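Local coordinates for protein glycoside hydrolase (Streptococcus pneumoniae serotype 4, PDB 6ORH) that probably hydrolyses alpha-L-fucosidic linkages, as a family 29 glycoside hydrolase, to strip fucose from host glycans, at residues Q365-I379 with L418-V432. The protein carries 2 engineered substitutions. Numbering follows the deposited sequence.
Sequences QLELDLGSPKTFDVI and LLRGAVVEAQKIRVV
With CG trans to the backbone N (chi1 -177°) and an extended chain, Glu367 swings its carboxylate onto Arg430, whose own chain runs straight from CG to NE. One oxygen takes both bonds of this side-on salt bridge: Glu367 OE1 lies in the guanidinium plane, 2.7 Å from Arg430 NE and 3.0 Å from Arg430 NH2. Gln365 NE2 lies over one guanidinium face, off toward its rim. At the corner, Asp369 OD1 accepts Gln427 NE2 (3.1 Å) on its syn lone pair and Gly371 N from above the carboxylate plane, closing an Asx turn. Phe376 CG sits between backbone N and carbonyl carbon (chi1 57°), putting the ring's face on Val424 CG1 (CH-pi); Ile379 CD1 reaches Val431 CG2 (3.6 Å). Antiparallel pairing joins 365-370 to 428-432 and 373-376 to 418-426; both segments turn from one sheet into the other, consistent with an F5/8 type C beta-sandwich. A beta bulge shifts the register by two between Phe376 and Val378; Asp377 and Val378 form a classic bulge against Tyr448. Arg430 NH1 also salt-bridges Glu176 of the second subunit, and its guanidinium makes a cation-pi contact with Trp404, which lines a glycan pocket. Strand 391-400 flanks 428-432; strand 441-448 lies beside 378-379, its side chains touching Leu368, Leu370, Phe376 and Ile379 inside.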
loop_
_atom_site.group_PDB
_atom_site.type_symbol
_atom_site.label_atom_id
_atom_site.label_comp_id
_atom_site.label_asym_id
_atom_site.label_seq_id
_atom_site.Cartn_x
_atom_site.Cartn_y
_atom_site.Cartn_z
ATOM N N GLN A 365 5.800 23.893 4.905
ATOM C CA GLN A 365 6.198 23.148 6.077
ATOM C C GLN A 365 5.462 23.701 7.290
ATOM O O GLN A 365 5.672 24.864 7.648
ATOM C CB GLN A 365 7.710 23.270 6.258
ATOM C CG GLN A 365 8.211 22.571 7.509
ATOM C CD GLN A 365 9.708 22.453 7.436
ATOM O OE1 GLN A 365 10.251 21.830 6.522
ATOM N NE2 GLN A 365 10.385 23.122 8.353
ATOM N N LEU A 366 4.598 22.869 7.882
ATOM C CA LEU A 366 3.939 23.180 9.151
ATOM C C LEU A 366 4.680 22.437 10.257
ATOM O O LEU A 366 4.936 21.241 10.145
ATOM C CB LEU A 366 2.473 22.720 9.091
ATOM C CG LEU A 366 1.591 23.486 8.115
ATOM C CD1 LEU A 366 0.304 22.716 7.812
ATOM C CD2 LEU A 366 1.287 24.872 8.688
ATOM N N GLU A 367 5.043 23.137 11.348
ATOM C CA GLU A 367 5.719 22.457 12.445
ATOM C C GLU A 367 4.858 22.580 13.698
ATOM O O GLU A 367 4.394 23.688 14.022
ATOM C CB GLU A 367 7.097 23.081 12.695
ATOM C CG GLU A 367 7.891 22.364 13.783
ATOM C CD GLU A 367 9.354 22.781 13.840
ATOM O OE1 GLU A 367 9.960 22.966 12.777
ATOM O OE2 GLU A 367 9.889 22.943 14.958
ATOM N N LEU A 368 4.633 21.439 14.358
ATOM C CA LEU A 368 3.862 21.397 15.598
ATOM C C LEU A 368 4.845 21.243 16.748
ATOM O O LEU A 368 5.758 20.422 16.666
ATOM C CB LEU A 368 2.909 20.195 15.621
ATOM C CG LEU A 368 1.617 20.367 14.822
ATOM C CD1 LEU A 368 1.913 20.275 13.336
ATOM C CD2 LEU A 368 0.596 19.305 15.195
ATOM N N ASP A 369 4.607 22.011 17.827
ATOM C CA ASP A 369 5.313 21.844 19.091
ATOM C C ASP A 369 4.287 21.431 20.143
ATOM O O ASP A 369 3.423 22.223 20.488
ATOM C CB ASP A 369 6.013 23.152 19.492
ATOM C CG ASP A 369 6.821 23.028 20.784
ATOM O OD1 ASP A 369 6.676 22.015 21.495
ATOM O OD2 ASP A 369 7.611 23.953 21.056
ATOM N N LEU A 370 4.370 20.182 20.605
ATOM C CA LEU A 370 3.392 19.606 21.513
ATOM C C LEU A 370 3.596 20.150 22.925
ATOM O O LEU A 370 2.741 19.934 23.790
ATOM C CB LEU A 370 3.517 18.078 21.515
ATOM C CG LEU A 370 3.368 17.395 20.157
ATOM C CD1 LEU A 370 3.408 15.887 20.324
ATOM C CD2 LEU A 370 2.065 17.824 19.488
ATOM N N GLY A 371 4.722 20.845 23.139
ATOM C CA GLY A 371 4.978 21.498 24.422
ATOM C C GLY A 371 5.723 20.597 25.411
ATOM O O GLY A 371 6.365 21.088 26.341
ATOM N N SER A 372 5.597 19.282 25.217
ATOM C CA SER A 372 6.305 18.252 25.962
ATOM C C SER A 372 6.380 16.999 25.089
ATOM O O SER A 372 5.635 16.897 24.110
ATOM C CB SER A 372 5.632 17.979 27.293
ATOM O OG SER A 372 4.360 17.376 27.107
ATOM N N PRO A 373 7.320 16.051 25.336
ATOM C CA PRO A 373 7.375 14.813 24.552
ATOM C C PRO A 373 6.130 13.955 24.797
ATOM O O PRO A 373 5.696 13.792 25.941
ATOM C CB PRO A 373 8.653 14.090 25.022
ATOM C CG PRO A 373 9.412 15.105 25.871
ATOM C CD PRO A 373 8.399 16.129 26.342
ATOM N N LYS A 374 5.509 13.487 23.703
ATOM C CA LYS A 374 4.375 12.575 23.782
ATOM C C LYS A 374 4.646 11.398 22.857
ATOM O O LYS A 374 5.477 11.507 21.961
ATOM C CB LYS A 374 3.075 13.277 23.364
ATOM C CG LYS A 374 2.816 14.598 24.071
ATOM C CD LYS A 374 1.385 15.081 23.978
ATOM C CE LYS A 374 1.195 16.401 24.698
ATOM N NZ LYS A 374 -0.073 17.069 24.307
ATOM N N THR A 375 3.941 10.280 23.081
ATOM C CA THR A 375 4.181 9.032 22.379
ATOM C C THR A 375 2.983 8.718 21.485
ATOM O O THR A 375 1.858 8.604 21.977
ATOM C CB THR A 375 4.403 7.884 23.363
ATOM O OG1 THR A 375 5.549 8.301 24.106
ATOM C CG2 THR A 375 4.701 6.559 22.705
ATOM N N PHE A 376 3.266 8.588 20.184
ATOM C CA PHE A 376 2.214 8.430 19.187
ATOM C C PHE A 376 2.706 7.552 18.039
ATOM O O PHE A 376 3.908 7.301 17.886
ATOM C CB PHE A 376 1.728 9.803 18.720
ATOM C CG PHE A 376 2.840 10.663 18.158
ATOM C CD1 PHE A 376 3.217 10.559 16.828
ATOM C CD2 PHE A 376 3.505 11.568 18.969
ATOM C CE1 PHE A 376 4.241 11.344 16.315
ATOM C CE2 PHE A 376 4.535 12.351 18.463
ATOM C CZ PHE A 376 4.900 12.234 17.136
ATOM N N ASP A 377 1.760 7.060 17.222
ATOM C CA ASP A 377 2.092 6.269 16.052
ATOM C C ASP A 377 1.075 6.507 14.935
ATOM O O ASP A 377 1.110 5.781 13.945
ATOM C CB ASP A 377 2.212 4.769 16.346
ATOM C CG ASP A 377 0.983 4.118 16.978
ATOM O OD1 ASP A 377 0.007 4.831 17.322
ATOM O OD2 ASP A 377 1.051 2.905 17.201
ATOM N N VAL A 378 0.193 7.499 15.115
ATOM C CA VAL A 378 -0.771 7.845 14.072
ATOM C C VAL A 378 -0.857 9.357 13.937
ATOM O O VAL A 378 -1.067 10.067 14.919
ATOM C CB VAL A 378 -2.179 7.285 14.343
ATOM C CG1 VAL A 378 -3.091 7.585 13.138
ATOM C CG2 VAL A 378 -2.152 5.793 14.618
ATOM N N ILE A 379 -0.797 9.857 12.693
ATOM C CA ILE A 379 -1.150 11.245 12.428
ATOM C C ILE A 379 -2.429 11.279 11.579
ATOM O O ILE A 379 -2.593 10.433 10.716
ATOM C CB ILE A 379 0.016 12.037 11.786
ATOM C CG1 ILE A 379 -0.284 13.540 11.750
ATOM C CG2 ILE A 379 0.350 11.472 10.394
ATOM C CD1 ILE A 379 0.878 14.462 11.344
ATOM N N LEU A 418 -5.500 8.955 7.786
ATOM C CA LEU A 418 -4.724 8.455 8.915
ATOM C C LEU A 418 -3.435 7.925 8.318
ATOM O O LEU A 418 -3.431 7.299 7.247
ATOM C CB LEU A 418 -5.501 7.359 9.653
ATOM C CG LEU A 418 -6.832 7.821 10.233
ATOM C CD1 LEU A 418 -7.624 6.624 10.787
ATOM C CD2 LEU A 418 -6.615 8.865 11.325
ATOM N N LEU A 419 -2.321 8.334 8.907
ATOM C CA LEU A 419 -1.073 7.737 8.483
ATOM C C LEU A 419 -0.304 7.185 9.690
ATOM O O LEU A 419 -0.007 7.940 10.610
ATOM C CB LEU A 419 -0.277 8.835 7.775
ATOM C CG LEU A 419 1.079 8.386 7.244
ATOM C CD1 LEU A 419 0.899 7.436 6.051
ATOM C CD2 LEU A 419 1.856 9.629 6.820
ATOM N N ARG A 420 -0.017 5.880 9.669
ATOM C CA ARG A 420 0.683 5.233 10.770
ATOM C C ARG A 420 2.180 5.273 10.515
ATOM O O ARG A 420 2.644 5.303 9.370
ATOM C CB ARG A 420 0.243 3.777 10.917
ATOM C CG ARG A 420 -1.156 3.661 11.505
ATOM C CD ARG A 420 -1.611 2.216 11.554
ATOM N NE ARG A 420 -1.757 1.648 10.224
ATOM C CZ ARG A 420 -2.003 0.363 9.959
ATOM N NH1 ARG A 420 -2.151 -0.512 10.944
ATOM N NH2 ARG A 420 -2.162 -0.041 8.717
ATOM N N GLY A 421 2.908 5.273 11.630
ATOM C CA GLY A 421 4.356 5.165 11.611
ATOM C C GLY A 421 4.787 4.339 12.812
ATOM O O GLY A 421 3.941 3.897 13.589
ATOM N N ALA A 422 6.103 4.141 12.944
ATOM C CA ALA A 422 6.662 3.516 14.130
ATOM C C ALA A 422 6.314 4.358 15.353
ATOM O O ALA A 422 6.304 5.589 15.292
ATOM C CB ALA A 422 8.157 3.405 13.974
ATOM N N VAL A 423 6.045 3.686 16.470
ATOM C CA VAL A 423 5.757 4.387 17.708
ATOM C C VAL A 423 6.987 5.227 18.067
ATOM O O VAL A 423 8.106 4.728 18.005
ATOM C CB VAL A 423 5.383 3.393 18.828
ATOM C CG1 VAL A 423 6.436 2.311 18.984
ATOM C CG2 VAL A 423 5.121 4.106 20.146
ATOM N N VAL A 424 6.769 6.506 18.386
ATOM C CA VAL A 424 7.842 7.465 18.615
ATOM C C VAL A 424 7.449 8.355 19.790
ATOM O O VAL A 424 6.273 8.643 20.003
ATOM C CB VAL A 424 8.185 8.270 17.341
ATOM C CG1 VAL A 424 7.049 9.168 16.875
ATOM C CG2 VAL A 424 9.437 9.108 17.530
ATOM N N GLU A 425 8.456 8.760 20.585
ATOM C CA GLU A 425 8.266 9.786 21.599
ATOM C C GLU A 425 8.920 11.068 21.091
ATOM O O GLU A 425 10.126 11.077 20.814
ATOM C CB GLU A 425 8.863 9.351 22.944
ATOM C CG GLU A 425 8.591 10.344 24.066
ATOM C CD GLU A 425 9.140 9.942 25.433
ATOM O OE1 GLU A 425 10.329 9.606 25.499
ATOM O OE2 GLU A 425 8.371 9.935 26.411
ATOM N N ALA A 426 8.110 12.126 20.924
ATOM C CA ALA A 426 8.586 13.340 20.284
ATOM C C ALA A 426 7.732 14.528 20.701
ATOM O O ALA A 426 6.587 14.378 21.131
ATOM C CB ALA A 426 8.624 13.174 18.776
ATOM N N GLN A 427 8.322 15.713 20.570
ATOM C CA GLN A 427 7.661 16.947 20.922
ATOM C C GLN A 427 7.431 17.795 19.672
ATOM O O GLN A 427 6.525 18.630 19.664
ATOM C CB GLN A 427 8.525 17.704 21.931
ATOM C CG GLN A 427 7.931 19.045 22.327
ATOM C CD GLN A 427 8.600 19.603 23.562
ATOM O OE1 GLN A 427 9.138 18.860 24.387
ATOM N NE2 GLN A 427 8.582 20.918 23.656
ATOM N N LYS A 428 8.303 17.629 18.655
ATOM C CA LYS A 428 8.195 18.433 17.450
ATOM C C LYS A 428 7.956 17.550 16.226
ATOM O O LYS A 428 8.622 16.534 16.036
ATOM C CB LYS A 428 9.418 19.333 17.279
ATOM C CG LYS A 428 9.612 20.304 18.445
ATOM C CD LYS A 428 10.728 21.286 18.242
ATOM C CE LYS A 428 10.945 22.176 19.450
ATOM N NZ LYS A 428 11.942 23.233 19.146
ATOM N N ILE A 429 6.980 17.975 15.415
ATOM C CA ILE A 429 6.560 17.249 14.220
ATOM C C ILE A 429 6.482 18.233 13.062
ATOM O O ILE A 429 6.059 19.371 13.256
ATOM C CB ILE A 429 5.182 16.579 14.473
ATOM C CG1 ILE A 429 5.190 15.617 15.672
ATOM C CG2 ILE A 429 4.669 15.894 13.213
ATOM C CD1 ILE A 429 4.841 16.296 16.999
ATOM N N ARG A 430 6.848 17.800 11.837
ATOM C CA ARG A 430 6.638 18.634 10.662
ATOM C C ARG A 430 5.715 17.901 9.696
ATOM O O ARG A 430 5.887 16.697 9.470
ATOM C CB ARG A 430 7.942 18.945 9.919
ATOM C CG ARG A 430 8.782 20.003 10.633
ATOM C CD ARG A 430 10.236 20.032 10.209
ATOM N NE ARG A 430 10.856 21.163 10.919
ATOM C CZ ARG A 430 12.136 21.530 10.795
ATOM N NH1 ARG A 430 12.950 20.897 9.961
ATOM N NH2 ARG A 430 12.589 22.559 11.492
ATOM N N VAL A 431 4.721 18.644 9.203
ATOM C CA VAL A 431 3.886 18.189 8.097
ATOM C C VAL A 431 4.304 19.016 6.888
ATOM O O VAL A 431 4.233 20.256 6.895
ATOM C CB VAL A 431 2.383 18.315 8.428
ATOM C CG1 VAL A 431 1.502 17.990 7.214
ATOM C CG2 VAL A 431 2.035 17.350 9.560
ATOM N N VAL A 432 4.732 18.321 5.816
ATOM C CA VAL A 432 5.253 19.020 4.656
ATOM C C VAL A 432 4.393 18.654 3.453
ATOM O O VAL A 432 4.382 17.492 3.043
ATOM C CB VAL A 432 6.739 18.710 4.399
ATOM C CG1 VAL A 432 7.294 19.550 3.250
ATOM C CG2 VAL A 432 7.597 18.913 5.647
HETATM O O HOH W 1 5.680 10.464 26.001
#